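Side-chain contacts in Rho guanyl nucleotide exchange factor (Rom2), putative (Aspergillus fumigatus Af293, PDB 5O51), which probably promotes guanine nucleotide exchange on Rho-type GTPases, the chain described here being its C-terminal CNH domain, a seven-bladed beta-propeller: residues 36-40 / 41-45; 192-196 / 197-201; 310-314 / 315-319. All coordinates share one frame; numbering follows the deposited sequence.

Contact 1: residues 36-40 / 41-45; sequences YGTDS and GIFIS
Tyr36 and Phe43 are antiparallel neighbours in the hairpin of strands 33-38 and 41-46, and their aromatic side chains rise from the same face of the sheet. They form a hydrogen-bonded pair: Tyr36 N reaches Phe43 O at 2.9 Å, and Phe43 N returns a bond to Tyr36 O at 3.0 Å. Both rings turn back beside their own backbone N (chi1 -55° for Tyr36, -60° for Phe43). They do not stack on each other; the apolar touch is Tyr36 CD2 against Phe43 CB at 4.3 Å. The tyrosine instead runs along the second strand, where Ser45 OG lies at the ring edge and hydrogen-bonds Tyr36 OH over 3.2 Å, with either hydroxyl able to donate. On the other face, Ile42 packs against Val35 and Val59, while Gly37 opposite it adds no side chain.

Thr38 organises the turn. A chi1 of 75° sets its OG1 between the backbone N and the carbonyl carbon, where it accepts from Ser40 N at 3.1 Å, an ST turn. Gly41 O takes a bond from Thr38 N at 3.1 Å and also lies 2.9 Å from Thr38 OG1, whose proton may go there or to another acceptor; Asn20 OD1 is a further hydrogen-bond partner of this hydroxyl. Ser40 OG binds Arg58 and Asp39 binds Asn23, so the turn is tied to its surroundings by polar side chains.

Threonine suits position 38 because its hydroxyl can serve the turn as both acceptor and donor. Polar groups thus fix the bend of this propeller-blade hairpin, while on the strands Tyr36 and Phe43 lie on one face and Ile42 on the other, with the tyrosine hydroxyl also held by Ser45.

Contact 2: residues 192-196 / 197-201; sequences VGCAR and GFEVV
Val192 and Glu199 pair in the hairpin of strands 189-194 and 197-202, two residues back along each strand from the Cys194-Gly197 pair at the bend. Two backbone hydrogen bonds join them, Glu199 N to Val192 O at 2.9 Å and Val192 N to Glu199 O at 3.1 Å. Nearer the bend, Gly197 N binds Cys194 O at 3.0 Å and Cys194 N binds Gly197 O, closing a type I turn from Cys194 to Gly197. The backbone angles of Gly197 would jam a beta carbon against the carbonyl O of Arg196, so glycine belongs here. This is a two-residue beta hairpin linking the second and third strands of a propeller blade.

The thiol of Cys194 stands between backbone N and carbonyl carbon (chi1 79°), where SG receives a weak hydrogen bond from Arg196 N. The same sulfur touches Glu199 CG at 3.7 Å. Bending at chi2 (-80°) brings the glutamate's end back toward the turn, and its side chain crosses that of Arg196 at about a right angle. Glu199 OE2 sits at the guanidinium edge, but 4.0 Å from Arg196 NE, beyond a salt bridge; Arg196 NH1 makes a weak bond to Pro177 O. On this Cys194 and Glu199 face, Val192 packs against Ile183.

On the opposite face, Phe198 CD1 packs obliquely on Gly193 CA at 3.9 Å. With no side chain on Gly193, the ring can lie close to the backbone, and it also meets Tyr244.

The charged pair therefore probably contributes only a modest attraction, whereas backbone bonds and Gly197 define the bend, merely supplemented by the weak N-H to sulfur bond.

Contact 3: residues 310-314 / 315-319; sequences LHSST and REILY
Ser313 OG stands over one face of the Arg315 guanidinium, displaced toward its rim, in the turn between strands 307-312 and 317-323; the arginine is poorly ordered, so the position of the guanidinium is less certain. At the edge of the His311 imidazole, in the ring plane, a water lies 2.6 Å from His311 ND1. This water also hydrogen-bonds Ser313 OG at 2.9 Å and donates to Glu316 O, linking the ring to both sides of the bend.

Ser313 directs its hydroxyl into the turn, with OG between backbone N and carbonyl carbon (chi1 70°). There it accepts weak bonds from the N atoms of Arg315 and Glu316, a task for which a short hydroxyl side chain is well suited. A firmer bond runs from Ser313 N to Glu316 O, 2.9 Å. Glu316 OE1 forms a salt bridge with Arg47 and a hydrogen bond with Ser332.

Farther along, Leu310 N and His311 N both donate to Leu318 O, at 2.7 and 3.2 Å, from the same face of its plane: a classic beta bulge. Leu310 CD1 reaches Tyr319 C at 3.8 Å.

The water and Ser313 OG thus give polar partners to His311 ND1, Glu316 O and, weakly, the N atoms of Arg315 and Glu316, while the bulge gives one carbonyl two donors and the leucines pack apolar surface against Leu25 of the neighbouring blade.

How the contacts relate
Each contact closes a tight hairpin between consecutive strands, and the three follow in series along the chain without nesting or crossing. Contact 1 joins the second and third strands of the sheet 22-28 to 57-61. Contact 2 does the same in the sheet 180-186 to 208-210, on the opposite side of the chain's centre, about 32 Å away between centres. Contact 3 joins the outermost strand 307-312 to 317-323, which in turn pairs with 327-333; that C-terminal strand pairs with strand 8-12, so both chain ends build one blade and close the propeller ring. Contacts 1 and 3 occupy adjacent blades, their nearest atoms about 6 Å apart, with strand 22-28 packed between.

Contact 1: residues 36-40 / 41-45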
loop_
_atom_site.group_PDB
_atom_site.type_symbol
_atom_site.label_atom_id
_atom_site.label_comp_id
_atom_site.label_asym_id
_atom_site.label_seq_id
_atom_site.Cartn_x
_atom_site.Cartn_y
_atom_site.Cartn_z
ATOM N N TYR A 36 -10.141 -9.563 4.394
ATOM C CA TYR A 36 -9.431 -9.031 5.593
ATOM C C TYR A 36 -8.343 -9.970 6.053
ATOM O O TYR A 36 -8.586 -11.192 6.201
ATOM C CB TYR A 36 -10.373 -8.899 6.818
ATOM C CG TYR A 36 -11.650 -8.076 6.621
ATOM C CD1 TYR A 36 -11.670 -6.706 6.788
ATOM C CD2 TYR A 36 -12.803 -8.667 6.189
ATOM C CE1 TYR A 36 -12.867 -5.983 6.660
ATOM C CE2 TYR A 36 -13.989 -7.960 5.994
ATOM C CZ TYR A 36 -14.032 -6.623 6.226
ATOM O OH TYR A 36 -15.237 -5.968 5.996
ATOM N N GLY A 37 -7.159 -9.419 6.353
ATOM C CA GLY A 37 -6.042 -10.200 6.977
ATOM C C GLY A 37 -5.830 -9.732 8.431
ATOM O O GLY A 37 -5.801 -8.525 8.739
ATOM N N THR A 38 -5.790 -10.698 9.336
ATOM C CA THR A 38 -5.498 -10.453 10.774
ATOM C C THR A 38 -4.377 -11.361 11.305
ATOM O O THR A 38 -3.807 -12.212 10.575
ATOM C CB THR A 38 -6.732 -10.780 11.559
ATOM O OG1 THR A 38 -6.843 -12.236 11.623
ATOM C CG2 THR A 38 -8.006 -10.182 10.883
ATOM N N ASP A 39 -4.074 -11.196 12.580
ATOM C CA ASP A 39 -3.100 -12.067 13.302
ATOM C C ASP A 39 -3.492 -13.563 13.370
ATOM O O ASP A 39 -2.634 -14.379 13.344
ATOM C CB ASP A 39 -2.764 -11.461 14.686
ATOM C CG ASP A 39 -1.761 -10.371 14.586
ATOM O OD1 ASP A 39 -1.156 -10.208 13.490
ATOM O OD2 ASP A 39 -1.559 -9.651 15.580
ATOM N N SER A 40 -4.759 -13.908 13.190
ATOM C CA SER A 40 -5.229 -15.274 13.311
ATOM C C SER A 40 -5.740 -15.947 12.036
ATOM O O SER A 40 -5.835 -17.196 11.995
ATOM C CB SER A 40 -6.470 -15.268 14.172
ATOM O OG SER A 40 -7.558 -15.196 13.228
ATOM N N GLY A 41 -6.180 -15.179 11.060
ATOM C CA GLY A 41 -6.881 -15.725 9.884
ATOM C C GLY A 41 -7.246 -14.657 8.828
ATOM O O GLY A 41 -7.004 -13.498 9.037
ATOM N N ILE A 42 -7.794 -15.118 7.704
ATOM C CA ILE A 42 -8.317 -14.327 6.588
ATOM C C ILE A 42 -9.833 -14.558 6.538
ATOM O O ILE A 42 -10.349 -15.729 6.637
ATOM C CB ILE A 42 -7.600 -14.713 5.304
ATOM C CG1 ILE A 42 -6.116 -14.359 5.409
ATOM C CG2 ILE A 42 -8.156 -13.969 4.059
ATOM C CD1 ILE A 42 -5.282 -14.945 4.298
ATOM N N PHE A 43 -10.567 -13.449 6.396
ATOM C CA PHE A 43 -12.050 -13.437 6.379
ATOM C C PHE A 43 -12.545 -12.746 5.106
ATOM O O PHE A 43 -11.822 -11.881 4.518
ATOM C CB PHE A 43 -12.588 -12.721 7.605
ATOM C CG PHE A 43 -12.187 -13.332 8.970
ATOM C CD1 PHE A 43 -10.968 -13.015 9.580
ATOM C CD2 PHE A 43 -13.066 -14.193 9.653
ATOM C CE1 PHE A 43 -10.609 -13.597 10.808
ATOM C CE2 PHE A 43 -12.736 -14.755 10.888
ATOM C CZ PHE A 43 -11.505 -14.429 11.486
ATOM N N ILE A 44 -13.772 -13.081 4.688
ATOM C CA ILE A 44 -14.457 -12.398 3.551
ATOM C C ILE A 44 -15.844 -11.988 3.952
ATOM O O ILE A 44 -16.526 -12.723 4.689
ATOM C CB ILE A 44 -14.461 -13.255 2.278
ATOM C CG1 ILE A 44 -15.088 -12.539 1.091
ATOM C CG2 ILE A 44 -15.182 -14.601 2.418
ATOM C CD1 ILE A 44 -14.580 -13.085 -0.229
ATOM N N SER A 45 -16.260 -10.775 3.544
ATOM C CA SER A 45 -17.652 -10.309 3.674
ATOM C C SER A 45 -18.063 -9.655 2.337
ATOM O O SER A 45 -17.231 -9.423 1.470
ATOM C CB SER A 45 -17.842 -9.240 4.786
ATOM O OG SER A 45 -17.155 -8.045 4.424
#

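Contact 2: residues 192-196 / 197-201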
loop_
_atom_site.group_PDB
_atom_site.type_symbol
_atom_site.label_atom_id
_atom_site.label_comp_id
_atom_site.label_asym_id
_atom_site.label_seq_id
_atom_site.Cartn_x
_atom_site.Cartn_y
_atom_site.Cartn_z
ATOM N N VAL A 192 12.401 2.787 -5.865
ATOM C CA VAL A 192 12.468 2.289 -4.511
ATOM C C VAL A 192 12.610 3.468 -3.572
ATOM O O VAL A 192 13.474 4.330 -3.774
ATOM C CB VAL A 192 13.663 1.324 -4.288
ATOM C CG1 VAL A 192 13.837 0.987 -2.790
ATOM C CG2 VAL A 192 13.482 0.047 -5.104
ATOM N N GLY A 193 11.775 3.452 -2.520
ATOM C CA GLY A 193 11.795 4.455 -1.455
ATOM C C GLY A 193 12.698 3.894 -0.377
ATOM O O GLY A 193 12.358 2.907 0.242
ATOM N N CYS A 194 13.890 4.464 -0.230
ATOM C CA CYS A 194 14.915 3.923 0.659
ATOM C C CYS A 194 15.398 5.107 1.451
ATOM O O CYS A 194 15.067 6.222 1.114
ATOM C CB CYS A 194 16.053 3.278 -0.168
ATOM S SG CYS A 194 17.203 4.500 -0.857
ATOM N N ALA A 195 16.207 4.894 2.472
ATOM C CA ALA A 195 16.607 5.999 3.378
ATOM C C ALA A 195 17.325 7.216 2.751
ATOM O O ALA A 195 17.391 8.277 3.354
ATOM C CB ALA A 195 17.451 5.406 4.482
ATOM N N ARG A 196 17.911 7.064 1.571
ATOM C CA ARG A 196 18.618 8.174 0.905
ATOM C C ARG A 196 17.725 8.937 -0.066
ATOM O O ARG A 196 18.092 10.034 -0.545
ATOM C CB ARG A 196 19.833 7.645 0.137
ATOM C CG ARG A 196 21.047 7.309 1.012
ATOM C CD ARG A 196 22.274 7.014 0.153
ATOM N NE ARG A 196 21.916 6.269 -1.072
ATOM C CZ ARG A 196 22.061 4.954 -1.289
ATOM N NH1 ARG A 196 22.593 4.129 -0.382
ATOM N NH2 ARG A 196 21.678 4.449 -2.465
ATOM N N GLY A 197 16.579 8.337 -0.380
ATOM C CA GLY A 197 15.556 8.928 -1.234
ATOM C C GLY A 197 14.948 7.901 -2.173
ATOM O O GLY A 197 15.190 6.673 -2.105
ATOM N N PHE A 198 14.164 8.413 -3.088
ATOM C CA PHE A 198 13.703 7.628 -4.204
ATOM C C PHE A 198 14.869 7.295 -5.187
ATOM O O PHE A 198 15.458 8.202 -5.769
ATOM C CB PHE A 198 12.592 8.419 -4.891
ATOM C CG PHE A 198 11.239 8.399 -4.161
ATOM C CD1 PHE A 198 10.565 7.199 -3.919
ATOM C CD2 PHE A 198 10.607 9.599 -3.799
ATOM C CE1 PHE A 198 9.321 7.214 -3.306
ATOM C CE2 PHE A 198 9.338 9.616 -3.204
ATOM C CZ PHE A 198 8.704 8.419 -2.957
ATOM N N GLU A 199 15.195 6.016 -5.361
ATOM C CA GLU A 199 16.250 5.604 -6.294
ATOM C C GLU A 199 15.648 4.724 -7.393
ATOM O O GLU A 199 15.029 3.690 -7.137
ATOM C CB GLU A 199 17.410 4.869 -5.583
ATOM C CG GLU A 199 17.992 5.566 -4.333
ATOM C CD GLU A 199 18.995 6.704 -4.588
ATOM O OE1 GLU A 199 19.662 6.730 -5.648
ATOM O OE2 GLU A 199 19.142 7.575 -3.688
ATOM N N VAL A 200 15.856 5.150 -8.629
ATOM C CA VAL A 200 15.279 4.501 -9.804
ATOM C C VAL A 200 16.203 3.377 -10.280
ATOM O O VAL A 200 17.408 3.561 -10.348
ATOM C CB VAL A 200 15.058 5.548 -10.894
ATOM C CG1 VAL A 200 14.371 4.957 -12.113
ATOM C CG2 VAL A 200 14.245 6.700 -10.325
ATOM N N VAL A 201 15.627 2.214 -10.589
ATOM C CA VAL A 201 16.365 0.959 -10.843
ATOM C C VAL A 201 15.802 0.303 -12.088
ATOM O O VAL A 201 14.593 0.135 -12.230
ATOM C CB VAL A 201 16.282 0.001 -9.636
ATOM C CG1 VAL A 201 16.460 -1.471 -10.024
ATOM C CG2 VAL A 201 17.334 0.402 -8.614
#

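Contact 3: residues 310-314 / 315-319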
loop_
_atom_site.group_PDB
_atom_site.type_symbol
_atom_site.label_atom_id
_atom_site.label_comp_id
_atom_site.label_asym_id
_atom_site.label_seq_id
_atom_site.Cartn_x
_atom_site.Cartn_y
_atom_site.Cartn_z
ATOM N N LEU A 310 -6.085 1.292 4.690
ATOM C CA LEU A 310 -6.151 -0.098 4.162
ATOM C C LEU A 310 -6.040 -0.246 2.648
ATOM O O LEU A 310 -5.346 -1.115 2.188
ATOM C CB LEU A 310 -7.400 -0.829 4.658
ATOM C CG LEU A 310 -7.515 -0.924 6.189
ATOM C CD1 LEU A 310 -8.911 -1.371 6.548
ATOM C CD2 LEU A 310 -6.416 -1.826 6.769
ATOM N N HIS A 311 -6.727 0.594 1.883
ATOM C CA HIS A 311 -6.790 0.465 0.434
ATOM C C HIS A 311 -7.398 1.761 -0.146
ATOM O O HIS A 311 -8.396 2.302 0.351
ATOM C CB HIS A 311 -7.696 -0.741 0.024
ATOM C CG HIS A 311 -7.571 -1.126 -1.420
ATOM N ND1 HIS A 311 -8.434 -0.682 -2.396
ATOM C CD2 HIS A 311 -6.643 -1.882 -2.052
ATOM C CE1 HIS A 311 -8.035 -1.150 -3.564
ATOM N NE2 HIS A 311 -6.934 -1.857 -3.370
ATOM N N SER A 312 -6.820 2.184 -1.246
ATOM C CA SER A 312 -7.274 3.335 -1.965
ATOM C C SER A 312 -7.632 2.911 -3.410
ATOM O O SER A 312 -6.784 2.436 -4.124
ATOM C CB SER A 312 -6.100 4.342 -2.043
ATOM O OG SER A 312 -6.447 5.343 -2.946
ATOM N N SER A 313 -8.856 3.145 -3.834
ATOM C CA SER A 313 -9.247 2.876 -5.262
ATOM C C SER A 313 -10.027 4.075 -5.825
ATOM O O SER A 313 -10.396 4.984 -5.061
ATOM C CB SER A 313 -10.137 1.625 -5.352
ATOM O OG SER A 313 -11.453 1.830 -4.786
ATOM N N THR A 314 -10.390 4.018 -7.116
ATOM C CA THR A 314 -11.174 5.111 -7.732
ATOM C C THR A 314 -12.500 5.233 -7.004
ATOM O O THR A 314 -13.049 6.311 -6.962
ATOM C CB THR A 314 -11.404 4.883 -9.269
ATOM O OG1 THR A 314 -12.315 3.805 -9.438
ATOM C CG2 THR A 314 -10.118 4.475 -9.974
ATOM N N ARG A 315 -12.989 4.120 -6.418
ATOM C CA ARG A 315 -14.248 4.068 -5.627
ATOM C C ARG A 315 -14.186 4.808 -4.271
ATOM O O ARG A 315 -15.053 5.637 -3.963
ATOM C CB ARG A 315 -14.656 2.599 -5.274
ATOM C CG ARG A 315 -14.667 1.548 -6.372
ATOM C CD ARG A 315 -15.069 0.148 -5.858
ATOM N NE ARG A 315 -13.909 -0.731 -5.557
ATOM C CZ ARG A 315 -13.091 -1.285 -6.468
ATOM N NH1 ARG A 315 -13.277 -1.058 -7.768
ATOM N NH2 ARG A 315 -12.050 -2.049 -6.087
ATOM N N GLU A 316 -13.181 4.466 -3.444
ATOM C CA GLU A 316 -13.173 4.902 -2.062
ATOM C C GLU A 316 -11.821 4.672 -1.434
ATOM O O GLU A 316 -10.974 4.023 -1.997
ATOM C CB GLU A 316 -14.264 4.144 -1.258
ATOM C CG GLU A 316 -14.198 2.631 -1.436
ATOM C CD GLU A 316 -15.376 1.866 -0.825
ATOM O OE1 GLU A 316 -16.202 2.457 -0.088
ATOM O OE2 GLU A 316 -15.448 0.641 -1.066
ATOM N N ILE A 317 -11.633 5.253 -0.275
ATOM C CA ILE A 317 -10.473 4.951 0.582
ATOM C C ILE A 317 -11.004 4.226 1.792
ATOM O O ILE A 317 -11.829 4.753 2.528
ATOM C CB ILE A 317 -9.767 6.256 1.037
ATOM C CG1 ILE A 317 -9.381 7.042 -0.197
ATOM C CG2 ILE A 317 -8.542 5.936 1.897
ATOM C CD1 ILE A 317 -9.172 8.526 0.063
ATOM N N LEU A 318 -10.525 3.004 1.994
ATOM C CA LEU A 318 -10.862 2.218 3.176
ATOM C C LEU A 318 -9.736 2.330 4.236
ATOM O O LEU A 318 -8.514 2.260 3.903
ATOM C CB LEU A 318 -11.105 0.759 2.751
ATOM C CG LEU A 318 -12.192 0.529 1.696
ATOM C CD1 LEU A 318 -12.260 -0.881 1.205
ATOM C CD2 LEU A 318 -13.513 0.910 2.356
ATOM N N TYR A 319 -10.143 2.485 5.500
ATOM C CA TYR A 319 -9.195 2.625 6.594
ATOM C C TYR A 319 -9.782 2.058 7.871
ATOM O O TYR A 319 -10.954 1.803 7.906
ATOM C CB TYR A 319 -8.735 4.102 6.752
ATOM C CG TYR A 319 -9.751 5.025 7.382
ATOM C CD1 TYR A 319 -10.841 5.476 6.673
ATOM C CD2 TYR A 319 -9.649 5.410 8.725
ATOM C CE1 TYR A 319 -11.815 6.293 7.260
ATOM C CE2 TYR A 319 -10.592 6.250 9.318
ATOM C CZ TYR A 319 -11.671 6.710 8.554
ATOM O OH TYR A 319 -12.653 7.564 9.110
HETATM O O HOH W 1 -10.474 0.860 -2.221
#